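Local coordinates for attaching and effacing protein, pathogenesis factor (Escherichia coli, PDB 4E9L), which probably serves as a surface adhesin of the intimin/invasin family, reaching out from the bacterium through a chain of immunoglobulin-like domains, at residues 104-115 with 152-163; 189-200 with 215-226. All coordinates share one frame; numbering follows the deposited sequence.

Interactions 1 and 2 follow one another along the chain, with centres about 26 Å apart, in consecutive immunoglobulin-like domains of the adhesin. Interaction 1 pairs the two inner strands, 108-114 and 153-159, of a four-stranded antiparallel sheet; interaction 2 joins the edge strand 198-201 to its neighbour 211-217 in the corresponding sheet of the next domain, and takes in the linker that leads there. The two meet at the domain boundary. N224 ND2 probably donates a hydrogen bond to T162 O (2.8 Å), and V105 CG2 packs on D220 OD2 at 3.6 Å. Such contacts between successive domains are consistent with an extended, rod-like adhesin.

Interaction 1. Residues 104-115 with 152-163; sequences VVGGTVTAIWTA and GTWTAQISLGTT
The indole of W113 overlaps that of W154 beside it, the two side chains lying side by side and pointing the same way from a hydrogen-bonded antiparallel pair. W113 CE3 lies 3.7 Å from W154 CB, and the ring planes make an oblique 35°. With CG of W113 anti to its backbone N (chi1 167°), W113 CZ3 comes over one face of the W154 ring, offset toward its rim, while W113 O sits at the W154 edge. A115 CB, 3.8 Å from W154 NE1, fills the next place with a small methyl. Both indole N-H groups have acceptors in loops: A178 O for W113 and V123 O for W154.

Along the same face the large aromatics give way to smaller aliphatic groups. V109 CG1 packs against I158 CB (3.7 Å) and, farther along, L160 CD2 (3.9 Å). Between V109 and W113, A111 offers only a methyl, beside A156 and the end of I158. V109, I158 and L160 also reach strand 165-173 of the facing sheet, as expected of a beta-sandwich core.

The face bearing T108, T110 and I112 is more polar. Q157 folds back at chi2 (-60°) to bring OE1 within 2.7 Å of T110 OG1, which donates to it. T108 OG1 donates to I158 O from above the carbonyl plane; the same oxygen also accepts from V109 N, which lies in that plane. At the domain end a type II turn, V104 to G107, places G106, with its positive phi, where its N meets G161 O. The chemistry thus divides the strand pair: aromatic and aliphatic groups build the core, threonines and glutamine suit the more accessible face, and the backbone bonds hold both in register.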
loop_
_atom_site.group_PDB
_atom_site.type_symbol
_atom_site.label_atom_id
_atom_site.label_comp_id
_atom_site.label_asym_id
_atom_site.label_seq_id
_atom_site.Cartn_x
_atom_site.Cartn_y
_atom_site.Cartn_z
ATOM N N VAL A 104 1.562 -27.862 3.684
ATOM C CA VAL A 104 0.555 -26.800 3.574
ATOM C C VAL A 104 -0.464 -26.979 4.686
ATOM O O VAL A 104 -0.781 -28.122 5.061
ATOM C CB VAL A 104 -0.103 -26.838 2.155
ATOM C CG1 VAL A 104 -1.149 -25.727 1.967
ATOM C CG2 VAL A 104 0.966 -26.746 1.056
ATOM N N VAL A 105 -1.016 -25.863 5.185
ATOM C CA VAL A 105 -2.111 -25.879 6.172
ATOM C C VAL A 105 -3.214 -26.797 5.670
ATOM O O VAL A 105 -3.471 -26.857 4.449
ATOM C CB VAL A 105 -2.686 -24.464 6.489
ATOM C CG1 VAL A 105 -1.688 -23.631 7.261
ATOM C CG2 VAL A 105 -3.162 -23.728 5.229
ATOM N N GLY A 106 -3.803 -27.559 6.600
ATOM C CA GLY A 106 -4.865 -28.501 6.281
ATOM C C GLY A 106 -4.362 -29.796 5.686
ATOM O O GLY A 106 -5.145 -30.718 5.459
ATOM N N GLY A 107 -3.059 -29.878 5.441
ATOM C CA GLY A 107 -2.464 -31.090 4.899
ATOM C C GLY A 107 -1.983 -32.029 5.993
ATOM O O GLY A 107 -2.533 -32.089 7.108
ATOM N N THR A 108 -0.937 -32.759 5.681
ATOM C CA THR A 108 -0.345 -33.701 6.629
ATOM C C THR A 108 1.173 -33.631 6.605
ATOM O O THR A 108 1.761 -33.220 5.606
ATOM C CB THR A 108 -0.915 -35.132 6.391
ATOM O OG1 THR A 108 -0.445 -35.994 7.425
ATOM C CG2 THR A 108 -0.521 -35.709 5.041
ATOM N N VAL A 109 1.807 -34.047 7.701
ATOM C CA VAL A 109 3.268 -34.097 7.824
ATOM C C VAL A 109 3.627 -35.366 8.617
ATOM O O VAL A 109 2.876 -35.762 9.523
ATOM C CB VAL A 109 3.876 -32.770 8.383
ATOM C CG1 VAL A 109 3.352 -32.439 9.781
ATOM C CG2 VAL A 109 5.406 -32.765 8.340
ATOM N N THR A 110 4.709 -36.050 8.231
ATOM C CA THR A 110 5.065 -37.286 8.932
ATOM C C THR A 110 6.161 -36.987 9.942
ATOM O O THR A 110 7.102 -36.293 9.606
ATOM C CB THR A 110 5.488 -38.384 7.939
ATOM O OG1 THR A 110 4.436 -38.564 6.983
ATOM C CG2 THR A 110 5.799 -39.721 8.632
ATOM N N ALA A 111 6.047 -37.533 11.161
ATOM C CA ALA A 111 7.080 -37.403 12.191
ATOM C C ALA A 111 7.809 -38.735 12.244
ATOM O O ALA A 111 7.168 -39.776 12.351
ATOM C CB ALA A 111 6.456 -37.097 13.548
ATOM N N ILE A 112 9.139 -38.700 12.164
ATOM C CA ILE A 112 9.991 -39.879 12.212
ATOM C C ILE A 112 10.974 -39.698 13.366
ATOM O O ILE A 112 11.892 -38.879 13.292
ATOM C CB ILE A 112 10.737 -40.211 10.886
ATOM C CG1 ILE A 112 9.799 -40.125 9.638
ATOM C CG2 ILE A 112 11.397 -41.601 10.998
ATOM C CD1 ILE A 112 10.000 -38.813 8.809
ATOM N N TRP A 113 10.759 -40.455 14.424
ATOM C CA TRP A 113 11.579 -40.406 15.618
ATOM C C TRP A 113 12.521 -41.610 15.618
ATOM O O TRP A 113 12.081 -42.765 15.505
ATOM C CB TRP A 113 10.647 -40.407 16.839
ATOM C CG TRP A 113 11.266 -40.667 18.179
ATOM C CD1 TRP A 113 12.501 -40.279 18.630
ATOM C CD2 TRP A 113 10.603 -41.267 19.295
ATOM N NE1 TRP A 113 12.661 -40.647 19.948
ATOM C CE2 TRP A 113 11.508 -41.254 20.381
ATOM C CE3 TRP A 113 9.302 -41.762 19.500
ATOM C CZ2 TRP A 113 11.189 -41.815 21.622
ATOM C CZ3 TRP A 113 8.973 -42.273 20.747
ATOM C CH2 TRP A 113 9.899 -42.260 21.804
ATOM N N THR A 114 13.807 -41.332 15.738
ATOM C CA THR A 114 14.865 -42.335 15.775
ATOM C C THR A 114 15.269 -42.446 17.236
ATOM O O THR A 114 15.793 -41.492 17.798
ATOM C CB THR A 114 16.018 -41.942 14.843
ATOM O OG1 THR A 114 15.496 -41.763 13.534
ATOM C CG2 THR A 114 17.126 -42.997 14.812
ATOM N N ALA A 115 14.941 -43.578 17.860
ATOM C CA ALA A 115 15.159 -43.827 19.282
ATOM C C ALA A 115 16.360 -44.735 19.470
ATOM O O ALA A 115 16.400 -45.850 18.933
ATOM C CB ALA A 115 13.915 -44.463 19.878
ATOM N N GLY A 152 14.116 -49.116 15.460
ATOM C CA GLY A 152 14.523 -47.925 16.205
ATOM C C GLY A 152 13.798 -46.698 15.689
ATOM O O GLY A 152 13.849 -45.639 16.321
ATOM N N THR A 153 13.123 -46.816 14.532
ATOM C CA THR A 153 12.321 -45.702 14.032
ATOM C C THR A 153 10.876 -45.913 14.459
ATOM O O THR A 153 10.375 -47.042 14.495
ATOM C CB THR A 153 12.486 -45.399 12.526
ATOM O OG1 THR A 153 11.868 -46.420 11.751
ATOM C CG2 THR A 153 13.947 -45.186 12.104
ATOM N N TRP A 154 10.242 -44.805 14.803
ATOM C CA TRP A 154 8.876 -44.676 15.259
ATOM C C TRP A 154 8.237 -43.606 14.384
ATOM O O TRP A 154 8.828 -42.535 14.186
ATOM C CB TRP A 154 8.884 -44.240 16.720
ATOM C CG TRP A 154 9.471 -45.270 17.636
ATOM C CD1 TRP A 154 10.794 -45.571 17.808
ATOM C CD2 TRP A 154 8.744 -46.121 18.523
ATOM N NE1 TRP A 154 10.931 -46.568 18.745
ATOM C CE2 TRP A 154 9.688 -46.895 19.230
ATOM C CE3 TRP A 154 7.378 -46.258 18.835
ATOM C CZ2 TRP A 154 9.312 -47.833 20.196
ATOM C CZ3 TRP A 154 7.008 -47.180 19.799
ATOM C CH2 TRP A 154 7.969 -47.948 20.474
ATOM N N THR A 155 7.073 -43.895 13.805
ATOM C CA THR A 155 6.460 -42.911 12.896
ATOM C C THR A 155 5.067 -42.486 13.363
ATOM O O THR A 155 4.322 -43.318 13.871
ATOM C CB THR A 155 6.393 -43.487 11.449
ATOM O OG1 THR A 155 5.738 -44.737 11.495
ATOM C CG2 THR A 155 7.767 -43.696 10.815
ATOM N N ALA A 156 4.719 -41.193 13.205
ATOM C CA ALA A 156 3.379 -40.677 13.521
ATOM C C ALA A 156 2.950 -39.721 12.429
ATOM O O ALA A 156 3.790 -39.037 11.853
ATOM C CB ALA A 156 3.351 -39.984 14.874
ATOM N N GLN A 157 1.648 -39.687 12.128
ATOM C CA GLN A 157 1.139 -38.787 11.102
ATOM C C GLN A 157 0.476 -37.610 11.774
ATOM O O GLN A 157 -0.340 -37.801 12.690
ATOM C CB GLN A 157 0.130 -39.516 10.176
ATOM C CG GLN A 157 0.712 -40.705 9.395
ATOM C CD GLN A 157 1.871 -40.361 8.472
ATOM O OE1 GLN A 157 2.000 -39.244 7.957
ATOM N NE2 GLN A 157 2.722 -41.346 8.212
ATOM N N ILE A 158 0.848 -36.394 11.371
ATOM C CA ILE A 158 0.229 -35.179 11.922
ATOM C C ILE A 158 -0.783 -34.597 10.915
ATOM O O ILE A 158 -0.411 -34.330 9.776
ATOM C CB ILE A 158 1.268 -34.112 12.410
ATOM C CG1 ILE A 158 2.149 -34.663 13.558
ATOM C CG2 ILE A 158 0.547 -32.820 12.885
ATOM C CD1 ILE A 158 3.549 -33.973 13.676
ATOM N N SER A 159 -2.051 -34.439 11.315
ATOM C CA SER A 159 -3.069 -33.792 10.469
ATOM C C SER A 159 -3.005 -32.337 10.888
ATOM O O SER A 159 -3.234 -32.029 12.059
ATOM C CB SER A 159 -4.469 -34.345 10.751
ATOM O OG SER A 159 -4.509 -35.741 10.505
ATOM N N LEU A 160 -2.611 -31.459 9.966
ATOM C CA LEU A 160 -2.425 -30.040 10.260
ATOM C C LEU A 160 -3.699 -29.269 10.282
ATOM O O LEU A 160 -4.582 -29.511 9.474
ATOM C CB LEU A 160 -1.451 -29.388 9.260
ATOM C CG LEU A 160 -0.040 -29.989 9.240
ATOM C CD1 LEU A 160 0.666 -29.644 7.956
ATOM C CD2 LEU A 160 0.770 -29.543 10.474
ATOM N N GLY A 161 -3.767 -28.309 11.188
ATOM C CA GLY A 161 -4.885 -27.387 11.263
ATOM C C GLY A 161 -4.753 -26.362 10.143
ATOM O O GLY A 161 -3.929 -26.512 9.228
ATOM N N THR A 162 -5.532 -25.291 10.233
ATOM C CA THR A 162 -5.575 -24.243 9.208
ATOM C C THR A 162 -4.703 -23.023 9.514
ATOM O O THR A 162 -4.769 -22.047 8.762
ATOM C CB THR A 162 -7.028 -23.816 9.004
ATOM O OG1 THR A 162 -7.536 -23.379 10.262
ATOM C CG2 THR A 162 -7.895 -24.932 8.448
ATOM N N THR A 163 -3.895 -23.058 10.602
ATOM C CA THR A 163 -3.029 -21.933 10.982
ATOM C C THR A 163 -1.627 -22.143 10.443
ATOM O O THR A 163 -1.007 -23.159 10.764
ATOM C CB THR A 163 -2.983 -21.767 12.527
ATOM O OG1 THR A 163 -4.316 -21.620 13.013
ATOM C CG2 THR A 163 -2.109 -20.573 12.971
#

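Interaction 2. Residues 189-200 with 215-226; sequences ADALSSNQSKVS and TLVAKDAHGNAI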
loop_
_atom_site.group_PDB
_atom_site.type_symbol
_atom_site.label_atom_id
_atom_site.label_comp_id
_atom_site.label_asym_id
_atom_site.label_seq_id
_atom_site.Cartn_x
_atom_site.Cartn_y
_atom_site.Cartn_z
ATOM N N ALA A 189 1.040 -21.244 4.109
ATOM C CA ALA A 189 -0.340 -20.881 3.773
ATOM C C ALA A 189 -0.758 -21.606 2.462
ATOM O O ALA A 189 0.094 -22.038 1.680
ATOM C CB ALA A 189 -0.437 -19.368 3.595
ATOM N N ASP A 190 -2.061 -21.766 2.243
ATOM C CA ASP A 190 -2.553 -22.385 1.019
ATOM C C ASP A 190 -2.479 -21.362 -0.160
ATOM O O ASP A 190 -1.861 -20.288 -0.017
ATOM C CB ASP A 190 -3.986 -22.921 1.254
ATOM C CG ASP A 190 -4.358 -24.154 0.440
ATOM O OD1 ASP A 190 -3.791 -24.341 -0.669
ATOM O OD2 ASP A 190 -5.266 -24.884 0.864
ATOM N N ALA A 191 -3.079 -21.691 -1.312
ATOM C CA ALA A 191 -3.064 -20.798 -2.480
ATOM C C ALA A 191 -3.647 -19.417 -2.149
ATOM O O ALA A 191 -4.531 -19.294 -1.293
ATOM C CB ALA A 191 -3.839 -21.417 -3.640
ATOM N N LEU A 192 -3.153 -18.382 -2.847
ATOM C CA LEU A 192 -3.658 -17.036 -2.643
ATOM C C LEU A 192 -5.168 -17.001 -2.919
ATOM O O LEU A 192 -5.627 -17.493 -3.954
ATOM C CB LEU A 192 -2.892 -16.050 -3.545
ATOM C CG LEU A 192 -3.179 -14.552 -3.288
ATOM C CD1 LEU A 192 -1.992 -13.689 -3.688
ATOM C CD2 LEU A 192 -4.421 -14.098 -4.015
ATOM N N SER A 193 -5.927 -16.465 -1.964
ATOM C CA SER A 193 -7.370 -16.265 -2.066
ATOM C C SER A 193 -7.649 -14.804 -2.414
ATOM O O SER A 193 -7.409 -13.934 -1.567
ATOM C CB SER A 193 -8.054 -16.604 -0.739
ATOM O OG SER A 193 -9.413 -16.178 -0.693
ATOM N N SER A 194 -8.199 -14.528 -3.642
ATOM C CA SER A 194 -8.561 -13.172 -4.065
ATOM C C SER A 194 -9.625 -12.596 -3.128
ATOM O O SER A 194 -9.635 -11.404 -2.877
ATOM C CB SER A 194 -9.101 -13.179 -5.494
ATOM O OG SER A 194 -8.206 -13.828 -6.382
ATOM N N ASN A 195 -10.509 -13.460 -2.596
ATOM C CA ASN A 195 -11.595 -13.033 -1.695
ATOM C C ASN A 195 -11.118 -12.522 -0.346
ATOM O O ASN A 195 -11.698 -11.575 0.170
ATOM C CB ASN A 195 -12.610 -14.160 -1.495
ATOM C CG ASN A 195 -13.216 -14.646 -2.784
ATOM O OD1 ASN A 195 -14.134 -14.031 -3.339
ATOM N ND2 ASN A 195 -12.668 -15.734 -3.315
ATOM N N GLN A 196 -10.061 -13.136 0.213
ATOM C CA GLN A 196 -9.494 -12.790 1.521
ATOM C C GLN A 196 -8.406 -11.723 1.411
ATOM O O GLN A 196 -8.049 -11.086 2.411
ATOM C CB GLN A 196 -8.902 -14.049 2.183
ATOM C CG GLN A 196 -9.956 -15.024 2.726
ATOM C CD GLN A 196 -10.786 -14.432 3.834
ATOM O OE1 GLN A 196 -10.284 -14.069 4.908
ATOM N NE2 GLN A 196 -12.076 -14.316 3.590
ATOM N N SER A 197 -7.868 -11.546 0.206
ATOM C CA SER A 197 -6.781 -10.593 -0.013
ATOM C C SER A 197 -7.361 -9.214 -0.336
ATOM O O SER A 197 -8.458 -9.114 -0.889
ATOM C CB SER A 197 -5.850 -11.084 -1.111
ATOM O OG SER A 197 -5.304 -12.344 -0.756
ATOM N N LYS A 198 -6.625 -8.158 0.010
ATOM C CA LYS A 198 -7.148 -6.807 -0.166
ATOM C C LYS A 198 -6.087 -5.858 -0.646
ATOM O O LYS A 198 -4.954 -5.897 -0.149
ATOM C CB LYS A 198 -7.716 -6.304 1.180
ATOM C CG LYS A 198 -8.565 -5.034 1.080
ATOM C CD LYS A 198 -9.221 -4.660 2.407
ATOM C CE LYS A 198 -9.930 -3.328 2.335
ATOM N NZ LYS A 198 -10.601 -3.001 3.620
ATOM N N VAL A 199 -6.483 -4.957 -1.552
ATOM C CA VAL A 199 -5.644 -3.874 -2.065
ATOM C C VAL A 199 -6.248 -2.515 -1.642
ATOM O O VAL A 199 -7.464 -2.345 -1.680
ATOM C CB VAL A 199 -5.312 -3.967 -3.589
ATOM C CG1 VAL A 199 -6.570 -3.891 -4.454
ATOM C CG2 VAL A 199 -4.329 -2.858 -4.005
ATOM N N SER A 200 -5.385 -1.549 -1.279
ATOM C CA SER A 200 -5.780 -0.239 -0.795
ATOM C C SER A 200 -4.808 0.808 -1.336
ATOM O O SER A 200 -3.656 0.495 -1.577
ATOM C CB SER A 200 -5.719 -0.263 0.737
ATOM O OG SER A 200 -5.896 1.009 1.335
ATOM N N THR A 215 -1.053 -0.620 -1.134
ATOM C CA THR A 215 -0.745 -1.696 -0.177
ATOM C C THR A 215 -1.588 -2.940 -0.545
ATOM O O THR A 215 -2.808 -2.831 -0.753
ATOM C CB THR A 215 -1.043 -1.254 1.290
ATOM O OG1 THR A 215 -0.283 -0.095 1.629
ATOM C CG2 THR A 215 -0.702 -2.337 2.312
ATOM N N LEU A 216 -0.934 -4.108 -0.623
ATOM C CA LEU A 216 -1.609 -5.387 -0.824
ATOM C C LEU A 216 -1.449 -6.197 0.478
ATOM O O LEU A 216 -0.340 -6.309 0.993
ATOM C CB LEU A 216 -0.997 -6.193 -1.995
ATOM C CG LEU A 216 -1.513 -7.662 -2.128
ATOM C CD1 LEU A 216 -2.987 -7.710 -2.645
ATOM C CD2 LEU A 216 -0.622 -8.469 -3.062
ATOM N N VAL A 217 -2.537 -6.768 0.994
ATOM C CA VAL A 217 -2.438 -7.685 2.123
ATOM C C VAL A 217 -2.883 -9.025 1.488
ATOM O O VAL A 217 -4.022 -9.164 1.040
ATOM C CB VAL A 217 -3.219 -7.254 3.400
ATOM C CG1 VAL A 217 -3.135 -8.342 4.461
ATOM C CG2 VAL A 217 -2.637 -5.959 3.969
ATOM N N ALA A 218 -1.935 -9.924 1.302
ATOM C CA ALA A 218 -2.200 -11.176 0.595
ATOM C C ALA A 218 -2.478 -12.272 1.598
ATOM O O ALA A 218 -1.710 -12.456 2.551
ATOM C CB ALA A 218 -1.001 -11.555 -0.264
ATOM N N LYS A 219 -3.562 -12.999 1.378
ATOM C CA LYS A 219 -3.961 -14.074 2.290
ATOM C C LYS A 219 -4.509 -15.289 1.549
ATOM O O LYS A 219 -5.040 -15.148 0.445
ATOM C CB LYS A 219 -5.081 -13.555 3.219
ATOM C CG LYS A 219 -4.636 -12.571 4.284
ATOM C CD LYS A 219 -5.876 -11.977 4.939
ATOM C CE LYS A 219 -5.656 -11.490 6.352
ATOM N NZ LYS A 219 -4.563 -10.502 6.468
ATOM N N ASP A 220 -4.471 -16.458 2.218
ATOM C CA ASP A 220 -5.093 -17.694 1.742
ATOM C C ASP A 220 -6.584 -17.716 2.229
ATOM O O ASP A 220 -7.019 -16.786 2.921
ATOM C CB ASP A 220 -4.275 -18.938 2.194
ATOM C CG ASP A 220 -4.392 -19.360 3.656
ATOM O OD1 ASP A 220 -5.178 -18.723 4.410
ATOM O OD2 ASP A 220 -3.733 -20.361 4.041
ATOM N N ALA A 221 -7.353 -18.753 1.876
ATOM C CA ALA A 221 -8.778 -18.867 2.248
ATOM C C ALA A 221 -9.059 -18.835 3.768
ATOM O O ALA A 221 -10.145 -18.418 4.173
ATOM C CB ALA A 221 -9.387 -20.117 1.621
ATOM N N HIS A 222 -8.078 -19.259 4.600
ATOM C CA HIS A 222 -8.211 -19.283 6.059
ATOM C C HIS A 222 -7.766 -17.973 6.699
ATOM O O HIS A 222 -7.835 -17.821 7.918
ATOM C CB HIS A 222 -7.385 -20.455 6.653
ATOM C CG HIS A 222 -7.605 -21.747 5.936
ATOM N ND1 HIS A 222 -6.645 -22.270 5.090
ATOM C CD2 HIS A 222 -8.708 -22.527 5.878
ATOM C CE1 HIS A 222 -7.172 -23.379 4.592
ATOM N NE2 HIS A 222 -8.406 -23.582 5.047
ATOM N N GLY A 223 -7.281 -17.052 5.888
ATOM C CA GLY A 223 -6.782 -15.784 6.402
ATOM C C GLY A 223 -5.320 -15.819 6.802
ATOM O O GLY A 223 -4.859 -14.891 7.462
ATOM N N ASN A 224 -4.548 -16.854 6.386
ATOM C CA ASN A 224 -3.103 -16.841 6.687
ATOM C C ASN A 224 -2.417 -15.865 5.746
ATOM O O ASN A 224 -2.680 -15.894 4.545
ATOM C CB ASN A 224 -2.466 -18.226 6.522
ATOM C CG ASN A 224 -3.004 -19.246 7.486
ATOM O OD1 ASN A 224 -2.917 -19.092 8.721
ATOM N ND2 ASN A 224 -3.553 -20.318 6.946
ATOM N N ALA A 225 -1.504 -15.056 6.276
ATOM C CA ALA A 225 -0.692 -14.114 5.506
ATOM C C ALA A 225 0.261 -14.912 4.591
ATOM O O ALA A 225 0.797 -15.951 5.001
ATOM C CB ALA A 225 0.106 -13.238 6.462
ATOM N N ILE A 226 0.390 -14.493 3.328
ATOM C CA ILE A 226 1.247 -15.179 2.368
ATOM C C ILE A 226 2.507 -14.344 2.105
ATOM O O ILE A 226 2.414 -13.233 1.560
ATOM C CB ILE A 226 0.509 -15.519 1.056
ATOM C CG1 ILE A 226 -0.747 -16.389 1.323
ATOM C CG2 ILE A 226 1.476 -16.226 0.083
ATOM C CD1 ILE A 226 -1.625 -16.532 0.125
HETATM O O HOH W 1 -6.444 -20.664 -0.079
#
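This contact is an antiparallel strand pairing that continues into a loop junction where one immunoglobulin-like domain passes to the next. Reciprocal backbone bonds join K198 to V217 and S200 to T215 at the sheet edge. Beyond them S197 takes over: its OG accepts from K219 N (2.8 Å, 172°) and donates to S193 O, a double role that suits a small hydroxyl in a buried place. S193 N in turn donates to K219 O, and S193 OG accepts from Q196 N in an ST motif.

D220, at the start of a type I turn, receives D190 N of the linker on the anti lone pair of OD2 (2.8 Å) and N224 ND2 on the syn side, while OD1 accepts from N224 N. The same ND2 also bonds T162 O of the preceding domain. With CG between the backbone N and carbonyl carbon (chi1 75°), the carboxylate is turned back over its own turn, which ends at G223. A water joins A191 O to A221 N. Nearby, I226 CD1 presses on L192 CA (3.5 Å) and I226 CG1 meets A189 CB. The carboxylate, gripped by both segments, would therefore help to fix the linker's course, and its several N-H donors probably stabilise its negative charge.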